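Local structure of sporulation-control protein spo0M (Bacillus subtilis, 5CL2) at residues V54-D58 against D59-R63; E237-E240 against E241-E245; V128-H131 against P132-N136. The protein controls the expression of spo0A in Bacillus subtilis and is required for cells to pass the morphological stage 0 of sporulation. All blocks are in the same frame, centred on the assembly; numbering follows the deposited sequence.

Contact 1: residues V54-D58 against D59-R63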
loop_
_atom_site.group_PDB
_atom_site.type_symbol
_atom_site.label_atom_id
_atom_site.label_comp_id
_atom_site.label_asym_id
_atom_site.label_seq_id
_atom_site.Cartn_x
_atom_site.Cartn_y
_atom_site.Cartn_z
ATOM N N VAL A 54 -10.073 -0.122 -14.075
ATOM C CA VAL A 54 -9.873 -0.034 -15.518
ATOM C C VAL A 54 -8.392 0.017 -15.834
ATOM O O VAL A 54 -7.606 0.695 -15.161
ATOM C CB VAL A 54 -10.569 1.196 -16.135
ATOM C CG1 VAL A 54 -10.426 1.175 -17.660
ATOM C CG2 VAL A 54 -12.029 1.213 -15.772
ATOM N N ILE A 55 -8.029 -0.755 -16.847
ATOM C CA ILE A 55 -6.727 -0.721 -17.484
ATOM C C ILE A 55 -6.920 -0.412 -18.966
ATOM O O ILE A 55 -7.606 -1.147 -19.680
ATOM C CB ILE A 55 -5.988 -2.052 -17.346
ATOM C CG1 ILE A 55 -5.661 -2.357 -15.880
ATOM C CG2 ILE A 55 -4.743 -2.065 -18.219
ATOM C CD1 ILE A 55 -4.980 -3.691 -15.726
ATOM N N VAL A 56 -6.335 0.686 -19.430
ATOM C CA VAL A 56 -6.463 1.051 -20.833
ATOM C C VAL A 56 -5.190 0.701 -21.599
ATOM O O VAL A 56 -4.094 1.066 -21.194
ATOM C CB VAL A 56 -6.797 2.538 -20.986
ATOM C CG1 VAL A 56 -6.938 2.916 -22.456
ATOM C CG2 VAL A 56 -8.091 2.845 -20.235
ATOM N N LYS A 57 -5.349 -0.084 -22.658
ATOM C CA LYS A 57 -4.245 -0.391 -23.567
ATOM C C LYS A 57 -4.649 -0.106 -25.000
ATOM O O LYS A 57 -5.660 -0.622 -25.465
ATOM C CB LYS A 57 -3.799 -1.852 -23.466
ATOM C CG LYS A 57 -2.397 -2.099 -24.065
ATOM C CD LYS A 57 -2.318 -3.482 -24.732
ATOM C CE LYS A 57 -1.061 -3.678 -25.563
ATOM N NZ LYS A 57 0.147 -3.054 -24.955
ATOM N N ASP A 58 -3.860 0.712 -25.691
ATOM C CA ASP A 58 -4.134 1.059 -27.085
ATOM C C ASP A 58 -5.560 1.565 -27.258
ATOM O O ASP A 58 -6.253 1.163 -28.187
ATOM C CB ASP A 58 -3.903 -0.154 -28.000
ATOM C CG ASP A 58 -2.466 -0.658 -27.945
ATOM O OD1 ASP A 58 -1.572 0.122 -27.547
ATOM O OD2 ASP A 58 -2.224 -1.820 -28.336
ATOM N N ASP A 59 -5.976 2.440 -26.345
ATOM C CA ASP A 59 -7.332 2.997 -26.284
ATOM C C ASP A 59 -8.473 1.955 -26.203
ATOM O O ASP A 59 -9.574 2.204 -26.709
ATOM C CB ASP A 59 -7.594 3.933 -27.473
ATOM C CG ASP A 59 -6.752 5.216 -27.412
ATOM O OD1 ASP A 59 -6.769 5.890 -26.356
ATOM O OD2 ASP A 59 -6.083 5.548 -28.423
ATOM N N GLU A 60 -8.243 0.817 -25.550
ATOM C CA GLU A 60 -9.392 -0.015 -25.182
ATOM C C GLU A 60 -9.355 -0.270 -23.683
ATOM O O GLU A 60 -8.276 -0.457 -23.075
ATOM C CB GLU A 60 -9.418 -1.354 -25.943
ATOM C CG GLU A 60 -8.058 -1.983 -26.115
ATOM C CD GLU A 60 -7.910 -2.917 -27.307
ATOM O OE1 GLU A 60 -8.874 -3.063 -28.099
ATOM O OE2 GLU A 60 -6.785 -3.459 -27.470
ATOM N N GLU A 61 -10.549 -0.210 -23.102
ATOM C CA GLU A 61 -10.780 -0.480 -21.693
ATOM C C GLU A 61 -10.864 -1.983 -21.429
ATOM O O GLU A 61 -11.613 -2.699 -22.093
ATOM C CB GLU A 61 -12.064 0.202 -21.230
ATOM C CG GLU A 61 -11.975 1.721 -21.163
ATOM C CD GLU A 61 -13.275 2.350 -20.692
ATOM O OE1 GLU A 61 -14.281 1.605 -20.561
ATOM O OE2 GLU A 61 -13.280 3.576 -20.442
ATOM N N HIS A 62 -10.048 -2.443 -20.488
ATOM C CA HIS A 62 -10.129 -3.783 -19.906
ATOM C C HIS A 62 -10.446 -3.567 -18.436
ATOM O O HIS A 62 -9.759 -2.768 -17.798
ATOM C CB HIS A 62 -8.798 -4.546 -20.064
ATOM C CG HIS A 62 -8.288 -4.578 -21.469
ATOM N ND1 HIS A 62 -8.747 -5.482 -22.408
ATOM C CD2 HIS A 62 -7.389 -3.795 -22.111
ATOM C CE1 HIS A 62 -8.140 -5.261 -23.563
ATOM N NE2 HIS A 62 -7.311 -4.242 -23.410
ATOM N N ARG A 63 -11.472 -4.215 -17.893
ATOM C CA ARG A 63 -11.694 -4.152 -16.451
ATOM C C ARG A 63 -11.220 -5.434 -15.762
ATOM O O ARG A 63 -11.497 -6.548 -16.212
ATOM C CB ARG A 63 -13.148 -3.896 -16.100
ATOM C CG ARG A 63 -13.548 -2.467 -16.212
ATOM C CD ARG A 63 -14.989 -2.272 -15.776
ATOM N NE ARG A 63 -15.383 -0.879 -15.959
ATOM C CZ ARG A 63 -15.268 0.066 -15.026
ATOM N NH1 ARG A 63 -14.760 -0.213 -13.819
ATOM N NH2 ARG A 63 -15.660 1.302 -15.308
#
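V54 meets R63 through one methyl: CG2 lies over the centre of a guanidinium face, 3.5 Å from R63 CZ, with NH1 and NH2 scarcely farther off. The extended R63 chain from CG to NE carries the flat group across the valine. The other methyl, CG1, is 3.9 Å from E61 CG and is directed to that side by standing anti to the backbone N of V54 (chi1 -175°). E61 CG also approaches V56 CG2. V54, V56, E61 and R63 share one face of the ribbon, as the non-hydrogen-bonded pairs V54-R63 and V56-E61 require; the valine methyls pack on the E61 stem and on the guanidinium face of R63. I55 and H62 occupy the reverse face, where the edge of the imidazole lies near I55 O, with CD2 3.6 Å away.

Backbone pairing sets this pattern. I55 and H62 form an antiparallel hydrogen-bonded pair: I55 N donates to H62 O over 2.8 Å, nearly straight at 172°, and H62 N returns a bond to I55 O. K57 N gives a third bond to E60 O. D58 and D59, both with positive phi, make the two-residue turn of this beta hairpin.

R63 NH2 forms a salt bridge with D152, and E61 OE2 one with R210. Replacing R63 by an alanine removes the flat group lying over V54 CG2 and would probably leave D152 without this charged partner. The turn joins the end of strand 40-57 to the start of strand 60-79, and V54 also bonds through its backbone to C153 and Q155 of strand 146-155, at the edge of the neighbouring sheet.

Contact 2: residues E237-E240 against E241-E245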
loop_
_atom_site.group_PDB
_atom_site.type_symbol
_atom_site.label_atom_id
_atom_site.label_comp_id
_atom_site.label_asym_id
_atom_site.label_seq_id
_atom_site.Cartn_x
_atom_site.Cartn_y
_atom_site.Cartn_z
ATOM N N GLU A 237 -15.860 25.996 5.536
ATOM C CA GLU A 237 -15.407 27.300 5.015
ATOM C C GLU A 237 -13.944 27.332 4.622
ATOM O O GLU A 237 -13.573 27.553 3.440
ATOM C CB GLU A 237 -15.642 28.395 6.051
ATOM C CG GLU A 237 -17.049 28.461 6.590
ATOM C CD GLU A 237 -17.193 29.486 7.702
ATOM O OE1 GLU A 237 -16.155 29.939 8.239
ATOM O OE2 GLU A 237 -18.347 29.847 8.028
ATOM N N GLU A 238 -13.112 27.090 5.627
ATOM C CA GLU A 238 -11.686 27.248 5.465
ATOM C C GLU A 238 -11.208 26.239 4.438
ATOM O O GLU A 238 -10.263 26.505 3.682
ATOM C CB GLU A 238 -10.985 27.033 6.802
ATOM C CG GLU A 238 -9.491 27.206 6.748
ATOM C CD GLU A 238 -9.072 28.653 6.621
ATOM O OE1 GLU A 238 -9.951 29.546 6.617
ATOM O OE2 GLU A 238 -7.850 28.892 6.544
ATOM N N LEU A 239 -11.936 25.123 4.361
ATOM C CA LEU A 239 -11.746 24.103 3.337
ATOM C C LEU A 239 -11.971 24.643 1.920
ATOM O O LEU A 239 -11.086 24.499 1.063
ATOM C CB LEU A 239 -12.682 22.915 3.598
ATOM C CG LEU A 239 -12.483 21.669 2.734
ATOM C CD1 LEU A 239 -11.022 21.251 2.792
ATOM C CD2 LEU A 239 -13.416 20.540 3.186
ATOM N N GLU A 240 -13.128 25.260 1.654
ATOM C CA GLU A 240 -13.325 25.788 0.307
ATOM C C GLU A 240 -12.302 26.827 -0.066
ATOM O O GLU A 240 -11.946 26.919 -1.246
ATOM C CB GLU A 240 -14.674 26.453 0.096
ATOM C CG GLU A 240 -15.885 25.790 0.642
ATOM C CD GLU A 240 -17.080 26.210 -0.177
ATOM O OE1 GLU A 240 -16.932 27.167 -0.986
ATOM O OE2 GLU A 240 -18.156 25.598 -0.014
ATOM N N GLU A 241 -11.823 27.620 0.900
ATOM C CA GLU A 241 -10.913 28.678 0.465
ATOM C C GLU A 241 -9.520 28.101 0.250
ATOM O O GLU A 241 -8.789 28.554 -0.641
ATOM C CB GLU A 241 -10.844 29.848 1.455
ATOM C CG GLU A 241 -12.107 30.139 2.248
ATOM C CD GLU A 241 -11.964 31.394 3.113
ATOM O OE1 GLU A 241 -11.181 32.302 2.723
ATOM O OE2 GLU A 241 -12.616 31.464 4.185
ATOM N N VAL A 242 -9.173 27.062 1.011
ATOM C CA VAL A 242 -7.909 26.383 0.756
ATOM C C VAL A 242 -7.937 25.727 -0.624
ATOM O O VAL A 242 -6.968 25.804 -1.386
ATOM C CB VAL A 242 -7.598 25.324 1.843
ATOM C CG1 VAL A 242 -6.386 24.482 1.453
ATOM C CG2 VAL A 242 -7.370 25.994 3.193
ATOM N N LEU A 243 -9.069 25.121 -0.958
ATOM C CA LEU A 243 -9.224 24.470 -2.255
ATOM C C LEU A 243 -9.178 25.495 -3.395
ATOM O O LEU A 243 -8.508 25.277 -4.417
ATOM C CB LEU A 243 -10.521 23.650 -2.270
ATOM C CG LEU A 243 -10.410 22.464 -1.299
ATOM C CD1 LEU A 243 -11.725 21.766 -1.094
ATOM C CD2 LEU A 243 -9.323 21.486 -1.739
ATOM N N GLU A 244 -9.849 26.629 -3.202
ATOM C CA GLU A 244 -9.789 27.748 -4.169
ATOM C C GLU A 244 -8.331 28.196 -4.422
ATOM O O GLU A 244 -7.896 28.359 -5.579
ATOM C CB GLU A 244 -10.645 28.914 -3.659
ATOM C CG GLU A 244 -10.969 29.987 -4.688
ATOM C CD GLU A 244 -11.894 31.077 -4.140
ATOM O OE1 GLU A 244 -11.748 31.461 -2.961
ATOM O OE2 GLU A 244 -12.827 31.483 -4.862
ATOM N N GLU A 245 -7.572 28.358 -3.337
ATOM C CA GLU A 245 -6.140 28.695 -3.439
ATOM C C GLU A 245 -5.321 27.650 -4.197
ATOM O O GLU A 245 -4.473 28.005 -5.027
ATOM C CB GLU A 245 -5.509 28.907 -2.057
ATOM C CG GLU A 245 -4.103 29.534 -2.146
ATOM C CD GLU A 245 -3.642 30.218 -0.862
ATOM O OE1 GLU A 245 -4.468 30.412 0.055
ATOM O OE2 GLU A 245 -2.442 30.559 -0.770
#
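Helix 236-248, close to the C-terminus, supplies both segments, and the contact is a run of its i to i+4 alpha-helical bonding. Four successive amides, E241 to E244, donate to the carbonyls of E237 to E240; the bond from L243 N to L239 O is 2.9 Å long with 161° at the hydrogen.

On the inner side L239 and L243 run abreast, one turn apart, with L239 CG 3.9 Å from L243 CD1. The leucine pair packs against F228 of strand 224-229, which V242 also touches, while L239 reaches N136 and L243 reaches A140 of helix 132-143. E240 lies beside A140 as well, and its OE2 accepts a hydrogen bond from N143 ND2, adding a polar tie between the two helices.

The solvent side is acidic. The E238 chain bends at chi2 (73°) after CG leaves anti to the backbone N, bringing its carboxylate round toward that of E241. These chains cross at about a right angle, and their like charges would be expected to repel. E238 OE1 stands 4.1 Å from E241 OE2, with the carboxylate planes 60° apart.

Contact 3: residues V128-H131 against P132-N136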
loop_
_atom_site.group_PDB
_atom_site.type_symbol
_atom_site.label_atom_id
_atom_site.label_comp_id
_atom_site.label_asym_id
_atom_site.label_seq_id
_atom_site.Cartn_x
_atom_site.Cartn_y
_atom_site.Cartn_z
ATOM N N VAL A 128 -20.787 1.565 -0.844
ATOM C CA VAL A 128 -19.784 2.210 -0.000
ATOM C C VAL A 128 -19.902 3.715 -0.113
ATOM O O VAL A 128 -19.609 4.292 -1.159
ATOM C CB VAL A 128 -18.371 1.794 -0.383
ATOM C CG1 VAL A 128 -17.367 2.550 0.465
ATOM C CG2 VAL A 128 -18.212 0.280 -0.241
ATOM N N GLU A 129 -20.338 4.350 0.967
ATOM C CA GLU A 129 -20.577 5.787 0.950
ATOM C C GLU A 129 -19.324 6.619 1.118
ATOM O O GLU A 129 -18.347 6.160 1.698
ATOM C CB GLU A 129 -21.570 6.170 2.037
ATOM C CG GLU A 129 -22.956 5.613 1.824
ATOM C CD GLU A 129 -23.886 6.048 2.921
ATOM O OE1 GLU A 129 -23.601 5.732 4.100
ATOM O OE2 GLU A 129 -24.895 6.712 2.604
ATOM N N ALA A 130 -19.359 7.845 0.604
ATOM C CA ALA A 130 -18.272 8.770 0.865
ATOM C C ALA A 130 -18.148 9.045 2.353
ATOM O O ALA A 130 -19.112 9.398 3.021
ATOM C CB ALA A 130 -18.472 10.076 0.102
ATOM N N HIS A 131 -16.942 8.872 2.858
ATOM C CA HIS A 131 -16.617 9.251 4.212
ATOM C C HIS A 131 -16.830 10.761 4.317
ATOM O O HIS A 131 -16.552 11.494 3.365
ATOM C CB HIS A 131 -15.173 8.831 4.507
ATOM C CG HIS A 131 -14.669 9.202 5.862
ATOM N ND1 HIS A 131 -14.322 10.496 6.196
ATOM C CD2 HIS A 131 -14.378 8.448 6.946
ATOM C CE1 HIS A 131 -13.877 10.525 7.437
ATOM N NE2 HIS A 131 -13.900 9.291 7.916
ATOM N N PRO A 132 -17.336 11.229 5.463
ATOM C CA PRO A 132 -17.666 12.642 5.693
ATOM C C PRO A 132 -16.588 13.657 5.277
ATOM O O PRO A 132 -16.960 14.681 4.721
ATOM C CB PRO A 132 -17.890 12.696 7.201
ATOM C CG PRO A 132 -18.464 11.332 7.521
ATOM C CD PRO A 132 -17.770 10.367 6.582
ATOM N N TRP A 133 -15.309 13.415 5.556
ATOM C CA TRP A 133 -14.264 14.341 5.098
ATOM C C TRP A 133 -14.258 14.451 3.580
ATOM O O TRP A 133 -14.092 15.548 3.032
ATOM C CB TRP A 133 -12.877 13.909 5.559
ATOM C CG TRP A 133 -12.712 13.728 7.043
ATOM C CD1 TRP A 133 -13.517 14.215 8.031
ATOM C CD2 TRP A 133 -11.656 13.022 7.697
ATOM N NE1 TRP A 133 -13.030 13.845 9.261
ATOM C CE2 TRP A 133 -11.890 13.107 9.083
ATOM C CE3 TRP A 133 -10.546 12.306 7.243
ATOM C CZ2 TRP A 133 -11.051 12.507 10.020
ATOM C CZ3 TRP A 133 -9.715 11.703 8.175
ATOM C CH2 TRP A 133 -9.968 11.813 9.548
ATOM N N ILE A 134 -14.407 13.309 2.903
ATOM C CA ILE A 134 -14.431 13.287 1.447
ATOM C C ILE A 134 -15.672 14.012 0.963
ATOM O O ILE A 134 -15.615 14.767 -0.002
ATOM C CB ILE A 134 -14.408 11.873 0.868
ATOM C CG1 ILE A 134 -13.055 11.209 1.114
ATOM C CG2 ILE A 134 -14.690 11.902 -0.635
ATOM C CD1 ILE A 134 -12.998 9.746 0.613
ATOM N N GLU A 135 -16.797 13.786 1.629
ATOM C CA GLU A 135 -18.036 14.443 1.233
ATOM C C GLU A 135 -17.942 15.963 1.444
ATOM O O GLU A 135 -18.520 16.746 0.684
ATOM C CB GLU A 135 -19.208 13.855 2.015
ATOM C CG GLU A 135 -20.576 14.276 1.515
ATOM C CD GLU A 135 -21.652 13.271 1.900
ATOM O OE1 GLU A 135 -21.588 12.712 3.024
ATOM O OE2 GLU A 135 -22.559 13.028 1.076
ATOM N N ASN A 136 -17.168 16.370 2.446
ATOM C CA ASN A 136 -16.864 17.775 2.660
ATOM C C ASN A 136 -16.064 18.316 1.489
ATOM O O ASN A 136 -16.375 19.391 0.970
ATOM C CB ASN A 136 -16.083 17.990 3.967
ATOM C CG ASN A 136 -16.948 17.847 5.214
ATOM O OD1 ASN A 136 -18.161 17.654 5.132
ATOM N ND2 ASN A 136 -16.314 17.917 6.380
#
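The imidazole of H131 turns its edge to the indole face of W133, a T-shaped (edge-to-face) pair with planes at 68° and the centroid of the imidazole 4.5 Å from that of the five-membered indole ring. CE1 makes the approach: it lies 3.4 Å from W133 CD2 and equally near CG, offset toward the rim of the indole. P132 comes from a different direction, with CD over one face of the imidazole, 3.6 Å from its centroid, in a CH-pi contact.

The ring also serves the backbone. With CG anti to the N of H131 (chi1 178°), ND1 accepts a hydrogen bond from W133 N over 3.1 Å, the donor lying 21° out of the ring plane. The W133 N to H131 ND1 bond helps fix the ring's rotation with CE1 directed at the indole face. H131 is thus the N-cap of helix 132-143, using a ring nitrogen to receive an amide of the first turn. Its carbonyl takes the next amides: E135 N donates to H131 O over 2.9 Å in the carbonyl plane, while the bond from I134 N is weak and bent.

Beyond the cap, A130 CB rests against I134 CG2 at 4.3 Å, and both side chains touch I99. Strand 120-128 leads through this loop into the helix. W133 packs on L233 of helix 230-234 and on L196 of strand 195-202; L191 of strand 185-191 meets both H131 and W133, and F189 of that strand meets I134.

How the contacts relate
Contacts 2 and 3 adjoin: their centres are 17 Å apart, and they touch where L239 CD2 of contact 2 packs 3.8 Å from N136 CB of contact 3, bringing helix 236-248 against helix 132-143. Contact 1 stands apart, its centre 28 Å from that of contact 3 and 35 Å from that of contact 2, with nearest atoms about 14 and 25 Å away, respectively. Strand 40-57, whose end lies in contact 1, and strand 120-128, which leads into the cap of contact 3, belong to one mixed sheet. The sodium site of T14, D122 and D124 includes no residue of the three contacts, though D122 and D124 lie on strand 120-128, which runs into contact 3.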